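Local coordinates for insulinase family protease (Yersinia pestis, PDB 3GO9), which is probably a protease of the insulinase (M16) family, whose members are zinc metallopeptidases, though its own substrates are not established, at residues 289-294 and 428-433; 310-315 and 345-350; 336-341 and 447-452. One frame throughout, in Å; residues are numbered along the deposited sequence. Where two conformers were deposited one is given.

Contact 1 (289-294 and 428-433); sequences YWRSDL and NRELKQ
The carboxylate of E430 is the flat group that matters here, and one of its faces is turned to helix 283-309. On that face lie the CA and OG of S292, and in the conformer described the aliphatic arm of R291 runs past on the same side, nearer the OE1 end. S292 OG does the bonding: it donates to E430 OE2 at 2.8 Å, reaching the oxygen from above the carboxylate plane, about 59° out of it. A water links the same two groups a second time. It donates to E430 OE1 at 2.8 Å and, on a longer line, to S292 OG at 3.2 Å, so both carboxylate oxygens are tied to one serine, one directly and one through solvent.

The shape of E430 puts it there. CG points anti to the backbone N (chi1 -178°), and a turn about CB-CG (chi2 66°) then presents a face of the carboxylate to S292; on the way, E430 CG packs 3.5 Å from the backbone O of R291. R291 was modelled in two conformers, so the part its side chain plays is doubtful; in the one described, CD lies 3.7 Å from E430 OE1, NE stays 5.0 Å from that oxygen, and the ion pair with E426 is long and weak. Q434, one turn after E430, hydrogen-bonds the backbone O of S292 and weakly E430 OE2, extending the polar seam along the helix.

Beneath this seam L431 packs on A295 and L299. What results is a polar, partly hydrated surface seam between two helices, 283-309 and 424-435, in the helical layer of the C-terminal half of an M16-type α/β protein.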
loop_
_atom_site.group_PDB
_atom_site.type_symbol
_atom_site.label_atom_id
_atom_site.label_comp_id
_atom_site.label_asym_id
_atom_site.label_seq_id
_atom_site.Cartn_x
_atom_site.Cartn_y
_atom_site.Cartn_z
ATOM N N TYR A 289 6.599 13.686 11.509
ATOM C CA TYR A 289 5.570 12.924 10.784
ATOM C C TYR A 289 4.297 12.861 11.618
ATOM O O TYR A 289 3.192 13.124 11.115
ATOM C CB TYR A 289 6.041 11.491 10.380
ATOM C CG TYR A 289 4.919 10.613 9.913
ATOM C CD1 TYR A 289 4.309 10.837 8.683
ATOM C CD2 TYR A 289 4.357 9.640 10.737
ATOM C CE1 TYR A 289 3.271 10.120 8.258
ATOM C CE2 TYR A 289 3.318 8.876 10.291
ATOM C CZ TYR A 289 2.749 9.121 9.052
ATOM O OH TYR A 289 1.662 8.349 8.653
ATOM N N TRP A 290 4.440 12.546 12.905
ATOM C CA TRP A 290 3.254 12.370 13.714
ATOM C C TRP A 290 2.491 13.692 13.878
ATOM O O TRP A 290 1.246 13.684 13.944
ATOM C CB TRP A 290 3.577 11.795 15.084
ATOM C CG TRP A 290 3.773 10.288 15.116
ATOM C CD1 TRP A 290 3.255 9.367 14.241
ATOM C CD2 TRP A 290 4.453 9.525 16.127
ATOM N NE1 TRP A 290 3.566 8.080 14.660
ATOM C CE2 TRP A 290 4.298 8.168 15.814
ATOM C CE3 TRP A 290 5.153 9.860 17.264
ATOM C CZ2 TRP A 290 4.863 7.144 16.630
ATOM C CZ3 TRP A 290 5.701 8.866 18.055
ATOM C CH2 TRP A 290 5.563 7.544 17.737
ATOM N N ARG A 291 3.214 14.811 13.945
ATOM C CA ARG A 291 2.573 16.126 14.058
ATOM C C ARG A 291 1.780 16.405 12.793
ATOM O O ARG A 291 0.621 16.903 12.850
ATOM C CB ARG A 291 3.565 17.252 14.282
ATOM C CG ARG A 291 2.866 18.548 14.658
ATOM C CD ARG A 291 3.789 19.693 14.914
ATOM N NE ARG A 291 4.561 19.504 16.146
ATOM C CZ ARG A 291 5.454 20.391 16.615
ATOM N NH1 ARG A 291 5.701 21.523 15.966
ATOM N NH2 ARG A 291 6.118 20.127 17.729
ATOM N N SER A 292 2.385 16.090 11.658
ATOM C CA SER A 292 1.749 16.331 10.356
ATOM C C SER A 292 0.522 15.441 10.194
ATOM O O SER A 292 -0.572 15.930 9.813
ATOM C CB SER A 292 2.736 16.058 9.253
ATOM O OG SER A 292 3.691 17.088 9.257
ATOM N N ASP A 293 0.674 14.149 10.483
ATOM C CA ASP A 293 -0.429 13.171 10.415
ATOM C C ASP A 293 -1.592 13.588 11.321
ATOM O O ASP A 293 -2.756 13.504 10.932
ATOM C CB ASP A 293 0.129 11.806 10.837
ATOM C CG ASP A 293 -0.937 10.724 11.071
ATOM O OD1 ASP A 293 -1.586 10.321 10.115
ATOM O OD2 ASP A 293 -1.039 10.200 12.224
ATOM N N LEU A 294 -1.275 14.030 12.541
ATOM C CA LEU A 294 -2.328 14.366 13.494
ATOM C C LEU A 294 -3.095 15.631 13.050
ATOM O O LEU A 294 -4.309 15.708 13.301
ATOM C CB LEU A 294 -1.808 14.463 14.915
ATOM C CG LEU A 294 -2.863 14.733 15.986
ATOM C CD1 LEU A 294 -3.928 13.660 16.023
ATOM C CD2 LEU A 294 -2.178 14.877 17.345
ATOM N N ASN A 428 -1.947 23.737 15.887
ATOM C CA ASN A 428 -2.531 24.786 15.026
ATOM C C ASN A 428 -1.559 25.369 13.996
ATOM O O ASN A 428 -1.949 25.712 12.869
ATOM C CB ASN A 428 -3.155 25.887 15.906
ATOM C CG ASN A 428 -4.485 25.487 16.454
ATOM O OD1 ASN A 428 -5.026 24.467 16.053
ATOM N ND2 ASN A 428 -5.032 26.284 17.401
ATOM N N ARG A 429 -0.289 25.526 14.359
ATOM C CA ARG A 429 0.712 25.943 13.383
ATOM C C ARG A 429 0.840 24.952 12.239
ATOM O O ARG A 429 0.941 25.375 11.097
ATOM C CB ARG A 429 2.065 26.149 14.040
ATOM C CG ARG A 429 3.184 26.520 13.095
ATOM C CD ARG A 429 2.931 27.847 12.405
ATOM N NE ARG A 429 2.838 28.957 13.390
ATOM C CZ ARG A 429 2.576 30.238 13.110
ATOM N NH1 ARG A 429 2.374 30.671 11.868
ATOM N NH2 ARG A 429 2.546 31.123 14.116
ATOM N N GLU A 430 0.866 23.661 12.575
ATOM C CA GLU A 430 0.949 22.566 11.579
ATOM C C GLU A 430 -0.286 22.645 10.658
ATOM O O GLU A 430 -0.165 22.629 9.415
ATOM C CB GLU A 430 1.036 21.235 12.307
ATOM C CG GLU A 430 1.183 20.037 11.437
ATOM C CD GLU A 430 2.480 19.966 10.681
ATOM O OE1 GLU A 430 3.526 20.282 11.265
ATOM O OE2 GLU A 430 2.447 19.548 9.484
ATOM N N LEU A 431 -1.447 22.840 11.242
ATOM C CA LEU A 431 -2.663 23.009 10.440
ATOM C C LEU A 431 -2.550 24.194 9.482
ATOM O O LEU A 431 -2.929 24.099 8.291
ATOM C CB LEU A 431 -3.896 23.195 11.340
ATOM C CG LEU A 431 -4.586 21.977 11.876
ATOM C CD1 LEU A 431 -5.535 22.395 13.000
ATOM C CD2 LEU A 431 -5.306 21.203 10.745
ATOM N N LYS A 432 -2.069 25.318 10.012
ATOM C CA LYS A 432 -1.938 26.514 9.219
ATOM C C LYS A 432 -0.972 26.249 8.065
ATOM O O LYS A 432 -1.244 26.591 6.924
ATOM C CB LYS A 432 -1.435 27.671 10.081
ATOM C CG LYS A 432 -1.303 28.959 9.268
ATOM C CD LYS A 432 -0.738 30.147 9.997
ATOM C CE LYS A 432 -1.605 30.582 11.142
ATOM N NZ LYS A 432 -2.873 31.185 10.723
ATOM N N GLN A 433 0.168 25.636 8.381
ATOM C CA GLN A 433 1.195 25.345 7.365
ATOM C C GLN A 433 0.682 24.426 6.245
ATOM O O GLN A 433 0.824 24.739 5.069
ATOM C CB GLN A 433 2.424 24.752 8.018
ATOM C CG GLN A 433 3.231 25.809 8.722
ATOM C CD GLN A 433 4.207 25.275 9.746
ATOM O OE1 GLN A 433 4.167 24.098 10.158
ATOM N NE2 GLN A 433 5.105 26.183 10.212
HETATM O O HOH W 1 5.575 18.368 11.493
#

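Contact 2 (310-315 and 345-350); sequences NNQKNL and MTFVAR
Q312 and F347 meet because of two side-chain settings. The glutamine has CG anti to its carbonyl carbon and bends at chi2 (-53°), doubling its amide back over the ring; the phenylalanine stretches off its helix with CG anti to the backbone N (chi1 166°). The amide and ring planes then lie within 3° of parallel, an amide-on-aromatic stack.

Q312 CG sits over the ring face, 3.7 Å from the centroid of F347, a CH-pi contact close to the ring normal. The amide is displaced toward one side of the ring: Q312 CD is 3.6 Å from F347 CD1, with NE2 reaching on toward CE1 and OE1 lying nearer CB. The rotation of the amide is fixed from within its own loop, since Q312 NE2 donates to the backbone O of N310 at 2.9 Å in a moderately bent bond. That donor comes from above the carbonyl plane of N310. L315 adds an apolar touch from an oblique direction, its CD2 3.8 Å from F347 CD2.

A type II turn from Q312 to L315, closed by L315 N to Q312 O at 3.2 Å and carrying N314 at positive phi, brings both residues to the same ring. I303, V306 and L307 of helix 283-309 also pack on F347, so the ring packs against both that helix and the loop leaving it. This is buried packing at an α-to-β connection: the turn that leads helix 283-309 into edge strand 316-324 is pinned against helix 341-358, which follows the next strand of the sheet.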
loop_
_atom_site.group_PDB
_atom_site.type_symbol
_atom_site.label_atom_id
_atom_site.label_comp_id
_atom_site.label_asym_id
_atom_site.label_seq_id
_atom_site.Cartn_x
_atom_site.Cartn_y
_atom_site.Cartn_z
ATOM N N ASN A 310 -24.415 20.018 11.250
ATOM C CA ASN A 310 -24.954 20.923 10.243
ATOM C C ASN A 310 -25.105 20.246 8.877
ATOM O O ASN A 310 -24.205 20.363 8.015
ATOM C CB ASN A 310 -24.029 22.126 10.111
ATOM C CG ASN A 310 -23.916 22.882 11.373
ATOM O OD1 ASN A 310 -24.774 23.725 11.698
ATOM N ND2 ASN A 310 -22.834 22.634 12.112
ATOM N N ASN A 311 -26.237 19.556 8.690
ATOM C CA ASN A 311 -26.456 18.744 7.504
ATOM C C ASN A 311 -26.286 19.586 6.238
ATOM O O ASN A 311 -26.808 20.721 6.139
ATOM C CB ASN A 311 -27.845 18.108 7.494
ATOM C CG ASN A 311 -28.098 17.196 8.688
ATOM O OD1 ASN A 311 -27.192 16.505 9.157
ATOM N ND2 ASN A 311 -29.334 17.200 9.183
ATOM N N GLN A 312 -25.559 19.010 5.282
ATOM C CA GLN A 312 -25.363 19.571 3.935
ATOM C C GLN A 312 -26.012 18.608 2.928
ATOM O O GLN A 312 -25.677 17.423 2.911
ATOM C CB GLN A 312 -23.867 19.719 3.594
ATOM C CG GLN A 312 -23.074 20.613 4.512
ATOM C CD GLN A 312 -23.687 21.992 4.686
ATOM O OE1 GLN A 312 -23.916 22.680 3.698
ATOM N NE2 GLN A 312 -24.004 22.382 5.944
ATOM N N LYS A 313 -26.844 19.139 2.049
ATOM C CA LYS A 313 -27.658 18.328 1.110
ATOM C C LYS A 313 -26.807 17.367 0.265
ATOM O O LYS A 313 -26.012 17.800 -0.571
ATOM C CB LYS A 313 -28.460 19.266 0.172
ATOM C CG LYS A 313 -29.505 18.577 -0.730
ATOM C CD LYS A 313 -30.944 18.916 -0.310
ATOM C CE LYS A 313 -31.975 18.092 -1.068
ATOM N NZ LYS A 313 -33.329 18.673 -0.892
ATOM N N ASN A 314 -26.976 16.061 0.495
ATOM C CA ASN A 314 -26.352 15.017 -0.306
ATOM C C ASN A 314 -24.816 14.941 -0.266
ATOM O O ASN A 314 -24.194 14.420 -1.198
ATOM C CB ASN A 314 -26.822 15.142 -1.751
ATOM C CG ASN A 314 -28.319 15.130 -1.868
ATOM O OD1 ASN A 314 -28.959 14.287 -1.266
ATOM N ND2 ASN A 314 -28.889 16.053 -2.645
ATOM N N LEU A 315 -24.225 15.436 0.807
ATOM C CA LEU A 315 -22.757 15.388 0.946
ATOM C C LEU A 315 -22.303 14.186 1.724
ATOM O O LEU A 315 -22.776 14.016 2.859
ATOM C CB LEU A 315 -22.244 16.627 1.659
ATOM C CG LEU A 315 -20.728 16.756 1.809
ATOM C CD1 LEU A 315 -19.955 16.515 0.496
ATOM C CD2 LEU A 315 -20.385 18.115 2.402
HETATM N N MSE A 345 -18.758 22.108 -1.868
HETATM C CA MSE A 345 -17.393 22.589 -1.899
HETATM C C MSE A 345 -17.205 23.834 -1.021
HETATM O O MSE A 345 -16.230 23.952 -0.282
HETATM C CB MSE A 345 -16.967 22.907 -3.305
HETATM C CG MSE A 345 -15.537 23.397 -3.396
HETATM SE SE MSE A 345 -14.975 24.032 -5.177
HETATM C CE MSE A 345 -15.960 25.689 -5.231
ATOM N N THR A 346 -18.167 24.753 -1.105
ATOM C CA THR A 346 -18.138 25.982 -0.301
ATOM C C THR A 346 -18.146 25.655 1.199
ATOM O O THR A 346 -17.394 26.263 1.985
ATOM C CB THR A 346 -19.317 26.923 -0.705
ATOM O OG1 THR A 346 -19.108 27.395 -2.054
ATOM C CG2 THR A 346 -19.381 28.120 0.252
ATOM N N PHE A 347 -18.970 24.684 1.593
ATOM C CA PHE A 347 -19.044 24.213 2.978
ATOM C C PHE A 347 -17.667 23.771 3.448
ATOM O O PHE A 347 -17.193 24.198 4.488
ATOM C CB PHE A 347 -20.011 23.022 3.116
ATOM C CG PHE A 347 -19.867 22.300 4.429
ATOM C CD1 PHE A 347 -20.306 22.900 5.606
ATOM C CD2 PHE A 347 -19.258 21.063 4.515
ATOM C CE1 PHE A 347 -20.167 22.255 6.831
ATOM C CE2 PHE A 347 -19.100 20.407 5.770
ATOM C CZ PHE A 347 -19.538 21.010 6.915
ATOM N N VAL A 348 -17.021 22.902 2.683
ATOM C CA VAL A 348 -15.684 22.424 3.084
ATOM C C VAL A 348 -14.632 23.554 3.038
ATOM O O VAL A 348 -13.806 23.645 3.914
ATOM C CB VAL A 348 -15.236 21.198 2.259
ATOM C CG1 VAL A 348 -13.812 20.804 2.609
ATOM C CG2 VAL A 348 -16.182 20.024 2.508
ATOM N N ALA A 349 -14.640 24.365 1.989
ATOM C CA ALA A 349 -13.629 25.415 1.809
ATOM C C ALA A 349 -13.730 26.423 2.942
ATOM O O ALA A 349 -12.731 26.944 3.425
ATOM C CB ALA A 349 -13.810 26.133 0.506
ATOM N N ARG A 350 -14.928 26.676 3.436
ATOM C CA ARG A 350 -15.019 27.621 4.563
ATOM C C ARG A 350 -14.473 27.010 5.841
ATOM O O ARG A 350 -13.895 27.721 6.672
ATOM C CB ARG A 350 -16.461 28.103 4.717
ATOM C CG ARG A 350 -16.876 29.076 3.570
ATOM C CD ARG A 350 -18.270 29.554 3.683
ATOM N NE ARG A 350 -19.041 28.551 4.393
ATOM C CZ ARG A 350 -19.940 28.789 5.332
ATOM N NH1 ARG A 350 -20.264 30.028 5.679
ATOM N NH2 ARG A 350 -20.550 27.750 5.906
#

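Contact 3 (336-341 and 447-452)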
loop_
_atom_site.group_PDB
_atom_site.type_symbol
_atom_site.label_atom_id
_atom_site.label_comp_id
_atom_site.label_asym_id
_atom_site.label_seq_id
_atom_site.Cartn_x
_atom_site.Cartn_y
_atom_site.Cartn_z
ATOM N N THR A 336 -20.796 14.085 -3.976
ATOM C CA THR A 336 -21.932 14.967 -4.087
ATOM C C THR A 336 -22.557 14.909 -5.464
ATOM O O THR A 336 -21.842 14.818 -6.466
ATOM C CB THR A 336 -21.526 16.431 -3.809
ATOM O OG1 THR A 336 -22.647 17.297 -4.062
ATOM C CG2 THR A 336 -20.302 16.848 -4.676
ATOM N N PRO A 337 -23.902 14.968 -5.530
ATOM C CA PRO A 337 -24.496 15.245 -6.839
ATOM C C PRO A 337 -23.966 16.558 -7.391
ATOM O O PRO A 337 -23.685 17.497 -6.645
ATOM C CB PRO A 337 -26.017 15.332 -6.543
ATOM C CG PRO A 337 -26.187 14.653 -5.258
ATOM C CD PRO A 337 -24.916 14.963 -4.468
ATOM N N VAL A 338 -23.835 16.617 -8.701
ATOM C CA VAL A 338 -23.378 17.824 -9.371
ATOM C C VAL A 338 -24.221 19.088 -9.025
ATOM O O VAL A 338 -23.653 20.217 -8.882
ATOM C CB VAL A 338 -23.259 17.594 -10.876
ATOM C CG1 VAL A 338 -24.654 17.381 -11.568
ATOM C CG2 VAL A 338 -22.526 18.748 -11.520
ATOM N N GLU A 339 -25.524 18.892 -8.809
ATOM C CA GLU A 339 -26.450 19.970 -8.463
ATOM C C GLU A 339 -26.104 20.614 -7.119
ATOM O O GLU A 339 -26.468 21.755 -6.860
ATOM C CB GLU A 339 -27.879 19.422 -8.427
ATOM C CG GLU A 339 -28.432 19.048 -9.811
ATOM C CD GLU A 339 -28.078 17.642 -10.329
ATOM O OE1 GLU A 339 -27.317 16.872 -9.679
ATOM O OE2 GLU A 339 -28.568 17.318 -11.437
ATOM N N ASN A 340 -25.410 19.867 -6.262
ATOM C CA ASN A 340 -25.028 20.337 -4.930
ATOM C C ASN A 340 -23.523 20.590 -4.796
ATOM O O ASN A 340 -23.057 20.937 -3.729
ATOM C CB ASN A 340 -25.417 19.289 -3.896
ATOM C CG ASN A 340 -26.883 18.904 -3.957
ATOM O OD1 ASN A 340 -27.217 17.737 -4.157
ATOM N ND2 ASN A 340 -27.749 19.863 -3.776
ATOM N N LEU A 341 -22.774 20.449 -5.884
ATOM C CA LEU A 341 -21.319 20.582 -5.870
ATOM C C LEU A 341 -20.797 21.909 -5.321
ATOM O O LEU A 341 -19.975 21.905 -4.405
ATOM C CB LEU A 341 -20.786 20.384 -7.281
ATOM C CG LEU A 341 -19.272 20.498 -7.476
ATOM C CD1 LEU A 341 -18.395 19.534 -6.669
ATOM C CD2 LEU A 341 -18.959 20.324 -8.988
ATOM N N LYS A 447 -19.881 9.345 -16.398
ATOM C CA LYS A 447 -20.060 9.397 -17.858
ATOM C C LYS A 447 -21.447 9.937 -18.207
ATOM O O LYS A 447 -22.422 9.579 -17.559
ATOM C CB LYS A 447 -19.858 8.021 -18.532
ATOM C CG LYS A 447 -19.993 8.121 -20.074
ATOM C CD LYS A 447 -19.932 6.767 -20.768
ATOM C CE LYS A 447 -20.854 6.750 -22.008
ATOM N NZ LYS A 447 -20.391 5.807 -23.060
ATOM N N GLY A 448 -21.511 10.805 -19.211
ATOM C CA GLY A 448 -22.752 11.446 -19.666
ATOM C C GLY A 448 -23.141 12.746 -19.000
ATOM O O GLY A 448 -24.019 13.470 -19.491
ATOM N N GLU A 449 -22.475 13.098 -17.898
ATOM C CA GLU A 449 -22.801 14.339 -17.202
ATOM C C GLU A 449 -22.103 15.515 -17.879
ATOM O O GLU A 449 -20.908 15.445 -18.131
ATOM C CB GLU A 449 -22.355 14.225 -15.748
ATOM C CG GLU A 449 -22.899 15.295 -14.838
ATOM C CD GLU A 449 -22.447 15.099 -13.404
ATOM O OE1 GLU A 449 -23.213 14.506 -12.615
ATOM O OE2 GLU A 449 -21.293 15.467 -13.082
ATOM N N PRO A 450 -22.823 16.609 -18.157
ATOM C CA PRO A 450 -22.208 17.778 -18.773
ATOM C C PRO A 450 -20.960 18.209 -18.004
ATOM O O PRO A 450 -21.020 18.301 -16.780
ATOM C CB PRO A 450 -23.292 18.829 -18.659
ATOM C CG PRO A 450 -24.554 18.056 -18.719
ATOM C CD PRO A 450 -24.285 16.738 -18.094
ATOM N N GLU A 451 -19.853 18.430 -18.721
ATOM C CA GLU A 451 -18.593 18.815 -18.102
ATOM C C GLU A 451 -18.769 20.050 -17.254
ATOM O O GLU A 451 -19.362 21.047 -17.685
ATOM C CB GLU A 451 -17.503 19.048 -19.151
ATOM C CG GLU A 451 -16.131 19.255 -18.532
ATOM C CD GLU A 451 -14.995 19.170 -19.533
ATOM O OE1 GLU A 451 -15.226 19.374 -20.748
ATOM O OE2 GLU A 451 -13.863 18.895 -19.089
ATOM N N VAL A 452 -18.267 19.977 -16.019
ATOM C CA VAL A 452 -18.210 21.136 -15.139
ATOM C C VAL A 452 -16.967 21.935 -15.516
ATOM O O VAL A 452 -15.903 21.370 -15.790
ATOM C CB VAL A 452 -18.124 20.732 -13.645
ATOM C CG1 VAL A 452 -17.763 21.913 -12.778
ATOM C CG2 VAL A 452 -19.426 20.073 -13.186
HETATM O O HOH W 2 -23.505 14.054 -10.003
#
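Apolar contacts come first, and V452 is at their centre. Its CG2 meets V338 CG2 at 3.8 Å, the two valine side chains lying antiparallel and offset, methyl beside methyl, and L341 CD2 closes on the same methyl from 4.2 Å. L443 of strand 440-446 lies against both L341 and V452, continuing this patch into the sheet.

A second kind of contact sets V338 against a carboxylate. E449, extended beyond CG, carries its acid group across to the valine, and V338 CB stands above the carboxylate plane, nearly equidistant from OE1 and OE2. V338 CG1, placed between the backbone N and the carbonyl carbon (chi1 68°), leans closest, 3.4 Å from E449 OE1.

Hydrogen bonds across the two loops pass through a water. It accepts from V338 N at 2.9 Å and donates to E449 OE1 at 2.7 Å, joining backbone to side chain. The other oxygen, E449 OE2, is bonded to Q445, whose side chain also bonds P450 O and V452 N, so one glutamine side chain bonds three points of the 447-452 loop. D267 approaches OE2 closely as a like charge, which could raise the proton affinity of the pair.

Bonds inside 336-341 hold its turn. P337 O accepts from T336 OG1 at 2.8 Å and from N340 N at 3.0 Å, the two donors arriving on opposite faces of the carbonyl plane, while N344 is a further partner of T336 OG1.

Both loops are β-to-α connections. They leave strands 327-336 and 440-446, which run parallel on either side of strand 267-276, and so they come together at one end of the five-stranded α/β sheet.

In the fold
All three contacts lie in the C-terminal half of the chain, where contact 2 is nested within contact 1 and contact 3 interleaves with both. Helix 283-309 carries one side of contact 1 and runs into the loop of contact 2; helix 341-358 begins at contact 3 and supplies F347 to contact 2. Contacts 2 and 3 have centres about 16 Å apart and touch directly, N314 ND2 lying 2.8 Å from N340 OD1. The centre of contact 1 is about 23 Å from that of contact 2 and 33 Å from that of contact 3, touching neither. Contact 1 joins two helices, while contacts 2 and 3 join loops flanking the five-stranded sheet to helix 341-358 and to each other.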